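PDB 4QPV: uncharacterized protein from Staphylococcus aureus subsp. aureus Mu50, which is of unknown function but belongs to the DUF1672 family, whose unique fold is built on a kinked-helix-beta-beta-beta repeat. Local coordinates for residues F32-S44 with N71-V83. Residues are numbered along the deposited sequence; the frame is centred on the assembly and turned at random.
Sequences FQPPAEKDAIEFS and NVVGSGDGVEVFV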
loop_
_atom_site.group_PDB
_atom_site.type_symbol
_atom_site.label_atom_id
_atom_site.label_comp_id
_atom_site.label_asym_id
_atom_site.label_seq_id
_atom_site.Cartn_x
_atom_site.Cartn_y
_atom_site.Cartn_z
ATOM N N PHE A 32 -10.895 2.296 13.275
ATOM C CA PHE A 32 -10.794 1.476 12.062
ATOM C C PHE A 32 -11.422 0.120 12.288
ATOM O O PHE A 32 -11.069 -0.594 13.242
ATOM C CB PHE A 32 -9.337 1.316 11.587
ATOM C CG PHE A 32 -9.165 0.345 10.430
ATOM C CD1 PHE A 32 -9.743 0.602 9.193
ATOM C CD2 PHE A 32 -8.429 -0.826 10.587
ATOM C CE1 PHE A 32 -9.560 -0.279 8.116
ATOM C CE2 PHE A 32 -8.248 -1.705 9.522
ATOM C CZ PHE A 32 -8.827 -1.437 8.291
ATOM N N GLN A 33 -12.400 -0.225 11.448
ATOM C CA GLN A 33 -13.086 -1.509 11.587
ATOM C C GLN A 33 -13.680 -1.994 10.273
ATOM O O GLN A 33 -14.753 -1.524 9.896
ATOM C CB GLN A 33 -14.221 -1.423 12.652
ATOM C CG GLN A 33 -14.936 -2.758 12.967
ATOM C CD GLN A 33 -13.950 -3.861 13.303
ATOM O OE1 GLN A 33 -13.677 -4.762 12.502
ATOM N NE2 GLN A 33 -13.321 -3.750 14.447
ATOM N N PRO A 34 -13.068 -2.999 9.611
ATOM C CA PRO A 34 -13.717 -3.600 8.433
ATOM C C PRO A 34 -15.071 -4.241 8.802
ATOM O O PRO A 34 -15.297 -4.570 9.979
ATOM C CB PRO A 34 -12.695 -4.665 7.983
ATOM C CG PRO A 34 -11.372 -4.175 8.523
ATOM C CD PRO A 34 -11.771 -3.658 9.882
ATOM N N PRO A 35 -16.016 -4.414 7.836
ATOM C CA PRO A 35 -17.297 -5.072 8.176
ATOM C C PRO A 35 -17.040 -6.391 8.927
ATOM O O PRO A 35 -16.239 -7.204 8.455
ATOM C CB PRO A 35 -17.943 -5.291 6.807
ATOM C CG PRO A 35 -17.359 -4.233 5.929
ATOM C CD PRO A 35 -15.937 -4.098 6.392
ATOM N N ALA A 36 -17.630 -6.547 10.139
ATOM C CA ALA A 36 -17.393 -7.725 10.995
ATOM C C ALA A 36 -18.431 -7.931 12.105
ATOM O O ALA A 36 -19.090 -6.978 12.526
ATOM C CB ALA A 36 -16.017 -7.586 11.654
ATOM N N GLU A 37 -18.524 -9.195 12.603
ATOM C CA GLU A 37 -19.405 -9.562 13.709
ATOM C C GLU A 37 -18.779 -9.155 15.020
ATOM O O GLU A 37 -17.553 -9.145 15.118
ATOM C CB GLU A 37 -19.687 -11.075 13.703
ATOM C CG GLU A 37 -20.794 -11.471 12.747
ATOM C CD GLU A 37 -22.129 -10.803 13.022
ATOM O OE1 GLU A 37 -22.929 -11.366 13.803
ATOM O OE2 GLU A 37 -22.375 -9.715 12.455
ATOM N N LYS A 38 -19.614 -8.846 16.041
ATOM C CA LYS A 38 -19.121 -8.458 17.366
ATOM C C LYS A 38 -18.233 -9.571 17.938
ATOM O O LYS A 38 -17.197 -9.279 18.526
ATOM C CB LYS A 38 -20.285 -8.150 18.325
ATOM C CG LYS A 38 -21.036 -6.860 18.011
ATOM C CD LYS A 38 -22.253 -6.718 18.912
ATOM C CE LYS A 38 -23.076 -5.499 18.587
ATOM N NZ LYS A 38 -24.247 -5.384 19.494
ATOM N N ASP A 39 -18.646 -10.847 17.744
ATOM C CA ASP A 39 -17.970 -12.073 18.171
ATOM C C ASP A 39 -16.581 -12.182 17.514
ATOM O O ASP A 39 -15.622 -12.570 18.181
ATOM C CB ASP A 39 -18.852 -13.288 17.804
ATOM C CG ASP A 39 -18.174 -14.633 17.942
ATOM O OD1 ASP A 39 -18.048 -15.122 19.090
ATOM O OD2 ASP A 39 -17.781 -15.205 16.904
ATOM N N ALA A 40 -16.492 -11.853 16.211
ATOM C CA ALA A 40 -15.245 -11.866 15.434
ATOM C C ALA A 40 -14.271 -10.800 15.956
ATOM O O ALA A 40 -13.085 -11.086 16.136
ATOM C CB ALA A 40 -15.551 -11.644 13.959
ATOM N N ILE A 41 -14.778 -9.571 16.221
ATOM C CA ILE A 41 -13.990 -8.466 16.786
ATOM C C ILE A 41 -13.436 -8.889 18.156
ATOM O O ILE A 41 -12.236 -8.772 18.381
ATOM C CB ILE A 41 -14.857 -7.169 16.882
ATOM C CG1 ILE A 41 -15.185 -6.635 15.472
ATOM C CG2 ILE A 41 -14.156 -6.090 17.746
ATOM C CD1 ILE A 41 -16.343 -5.527 15.452
ATOM N N GLU A 42 -14.292 -9.417 19.049
ATOM C CA GLU A 42 -13.831 -9.880 20.359
ATOM C C GLU A 42 -12.785 -11.005 20.218
ATOM O O GLU A 42 -11.788 -11.000 20.951
ATOM C CB GLU A 42 -15.023 -10.335 21.231
ATOM C CG GLU A 42 -14.633 -10.945 22.565
ATOM C CD GLU A 42 -14.139 -10.061 23.698
ATOM O OE1 GLU A 42 -13.805 -8.875 23.462
ATOM O OE2 GLU A 42 -14.082 -10.575 24.841
ATOM N N PHE A 43 -12.993 -11.940 19.263
ATOM C CA PHE A 43 -12.049 -13.046 19.011
ATOM C C PHE A 43 -10.652 -12.509 18.640
ATOM O O PHE A 43 -9.644 -12.999 19.168
ATOM C CB PHE A 43 -12.576 -13.986 17.901
ATOM C CG PHE A 43 -11.748 -15.243 17.705
ATOM C CD1 PHE A 43 -12.003 -16.383 18.454
ATOM C CD2 PHE A 43 -10.708 -15.276 16.779
ATOM C CE1 PHE A 43 -11.236 -17.546 18.277
ATOM C CE2 PHE A 43 -9.947 -16.434 16.601
ATOM C CZ PHE A 43 -10.215 -17.563 17.354
ATOM N N SER A 44 -10.595 -11.496 17.749
ATOM C CA SER A 44 -9.339 -10.894 17.293
ATOM C C SER A 44 -8.521 -10.322 18.472
ATOM O O SER A 44 -7.297 -10.338 18.436
ATOM C CB SER A 44 -9.608 -9.799 16.260
ATOM O OG SER A 44 -10.093 -8.606 16.851
ATOM N N ASN A 71 -1.595 -4.914 12.664
ATOM C CA ASN A 71 -2.960 -4.818 13.162
ATOM C C ASN A 71 -3.679 -6.115 13.008
ATOM O O ASN A 71 -3.539 -6.781 11.985
ATOM C CB ASN A 71 -3.752 -3.690 12.441
ATOM C CG ASN A 71 -4.943 -3.172 13.224
ATOM O OD1 ASN A 71 -5.176 -3.553 14.377
ATOM N ND2 ASN A 71 -5.699 -2.254 12.631
ATOM N N VAL A 72 -4.461 -6.483 14.032
ATOM C CA VAL A 72 -5.270 -7.696 13.978
ATOM C C VAL A 72 -6.691 -7.281 14.258
ATOM O O VAL A 72 -6.967 -6.705 15.323
ATOM C CB VAL A 72 -4.768 -8.802 14.944
ATOM C CG1 VAL A 72 -5.742 -9.979 14.964
ATOM C CG2 VAL A 72 -3.361 -9.271 14.560
ATOM N N VAL A 73 -7.602 -7.556 13.313
ATOM C CA VAL A 73 -8.987 -7.107 13.485
ATOM C C VAL A 73 -9.996 -8.194 13.183
ATOM O O VAL A 73 -9.669 -9.166 12.508
ATOM C CB VAL A 73 -9.287 -5.860 12.579
ATOM C CG1 VAL A 73 -8.436 -4.647 12.970
ATOM C CG2 VAL A 73 -9.153 -6.177 11.077
ATOM N N GLY A 74 -11.234 -7.985 13.643
ATOM C CA GLY A 74 -12.368 -8.816 13.258
ATOM C C GLY A 74 -12.677 -8.458 11.804
ATOM O O GLY A 74 -12.541 -7.293 11.415
ATOM N N SER A 75 -13.032 -9.448 10.967
ATOM C CA SER A 75 -13.369 -9.223 9.554
ATOM C C SER A 75 -14.330 -10.324 9.124
ATOM O O SER A 75 -13.961 -11.500 9.170
ATOM C CB SER A 75 -12.106 -9.201 8.693
ATOM O OG SER A 75 -12.410 -8.839 7.358
ATOM N N GLY A 76 -15.569 -9.942 8.781
ATOM C CA GLY A 76 -16.630 -10.888 8.438
ATOM C C GLY A 76 -16.940 -11.699 9.673
ATOM O O GLY A 76 -17.131 -11.120 10.750
ATOM N N ASP A 77 -16.898 -13.041 9.563
ATOM C CA ASP A 77 -17.104 -13.886 10.741
ATOM C C ASP A 77 -15.738 -14.418 11.237
ATOM O O ASP A 77 -15.683 -15.253 12.144
ATOM C CB ASP A 77 -18.119 -15.035 10.473
ATOM C CG ASP A 77 -17.700 -16.146 9.525
ATOM O OD1 ASP A 77 -16.780 -15.919 8.701
ATOM O OD2 ASP A 77 -18.329 -17.223 9.568
ATOM N N GLY A 78 -14.662 -13.928 10.625
ATOM C CA GLY A 78 -13.301 -14.295 10.992
ATOM C C GLY A 78 -12.455 -13.111 11.407
ATOM O O GLY A 78 -12.930 -12.166 12.046
ATOM N N VAL A 79 -11.181 -13.169 11.068
ATOM C CA VAL A 79 -10.226 -12.128 11.438
ATOM C C VAL A 79 -9.406 -11.742 10.212
ATOM O O VAL A 79 -9.486 -12.394 9.161
ATOM C CB VAL A 79 -9.314 -12.562 12.621
ATOM C CG1 VAL A 79 -10.139 -12.852 13.880
ATOM C CG2 VAL A 79 -8.443 -13.774 12.243
ATOM N N GLU A 80 -8.629 -10.686 10.358
ATOM C CA GLU A 80 -7.752 -10.176 9.305
ATOM C C GLU A 80 -6.491 -9.599 9.934
ATOM O O GLU A 80 -6.576 -8.892 10.938
ATOM C CB GLU A 80 -8.479 -9.130 8.468
ATOM C CG GLU A 80 -7.691 -8.641 7.256
ATOM C CD GLU A 80 -8.540 -7.790 6.336
ATOM O OE1 GLU A 80 -9.736 -7.575 6.647
ATOM O OE2 GLU A 80 -8.011 -7.346 5.295
ATOM N N VAL A 81 -5.327 -9.919 9.346
ATOM C CA VAL A 81 -4.018 -9.459 9.824
ATOM C C VAL A 81 -3.408 -8.530 8.799
ATOM O O VAL A 81 -3.218 -8.943 7.654
ATOM C CB VAL A 81 -3.016 -10.613 10.126
ATOM C CG1 VAL A 81 -1.788 -10.103 10.882
ATOM C CG2 VAL A 81 -3.673 -11.755 10.868
ATOM N N PHE A 82 -3.067 -7.314 9.215
ATOM C CA PHE A 82 -2.383 -6.322 8.387
ATOM C C PHE A 82 -0.910 -6.526 8.705
ATOM O O PHE A 82 -0.578 -6.742 9.878
ATOM C CB PHE A 82 -2.862 -4.911 8.742
ATOM C CG PHE A 82 -4.233 -4.603 8.200
ATOM C CD1 PHE A 82 -5.375 -5.179 8.769
ATOM C CD2 PHE A 82 -4.393 -3.738 7.123
ATOM C CE1 PHE A 82 -6.642 -4.912 8.247
ATOM C CE2 PHE A 82 -5.666 -3.472 6.603
ATOM C CZ PHE A 82 -6.776 -4.055 7.170
ATOM N N VAL A 83 -0.052 -6.521 7.682
ATOM C CA VAL A 83 1.376 -6.746 7.858
ATOM C C VAL A 83 2.186 -5.662 7.131
ATOM O O VAL A 83 1.721 -5.091 6.150
ATOM C CB VAL A 83 1.830 -8.169 7.400
ATOM C CG1 VAL A 83 1.100 -9.288 8.161
ATOM C CG2 VAL A 83 1.693 -8.353 5.874
HETATM O O HOH W 1 -8.220 -1.143 14.206
HETATM O O HOH W 2 -14.783 -7.630 6.128
HETATM O O HOH W 3 -17.314 -14.634 14.350
HETATM O O HOH W 4 -6.022 -7.111 18.004
#
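Ala36 and Gly76 meet backbone to backbone where the segment 32-44 runs past the beta-hairpin of strands 67-75 and 78-87, two members of the three-stranded antiparallel sheet in a fold described as a kinked-helix-beta-beta-beta repeat. A single bridge joins them: Gly76 N donates to Pro35 O at 2.8 Å, and Gly76 O takes the N-H of Glu37, the N-cap residue of helix 38-46. A water donates to Pro35 O and is also hydrogen-bonded to Ser75 OG. The hairpin's type II' turn, Ser75 to Gly78, is thus tied to the start of the helix. Helix residues 38-44 then run nearly antiparallel to strand 71-75, their axes 6.1 Å apart at closest approach, and Gly74, with no side chain on the side facing the helix, brings its CA to 3.9 Å from Ile41 N. Ala40 CB lies 3.3 Å from Gly78 O.

At the other end, the Phe32 side chain reaches out from CB with CG anti to the backbone N (chi1 173°). Its CD2 lies 3.7 Å from Asn71 ND2, whose hydrogen bond goes to Lys164 O. Farther out, CE2 and CZ run into Phe82: Phe32 turns its edge toward the face of Phe82 in an offset edge-to-face pair, planes at 82°, and CZ of Phe32 is 3.5 Å from CZ of Phe82. Pro34 CD sits over one face of the Phe32 ring, toward its rim, and also packs on Val73 CG2.

Ser44 closes the contact, its CB lying against the backbone of Val73 and against Val79 CG1, while its OG turns back to donate a 2.6 Å hydrogen bond to Ile41 O.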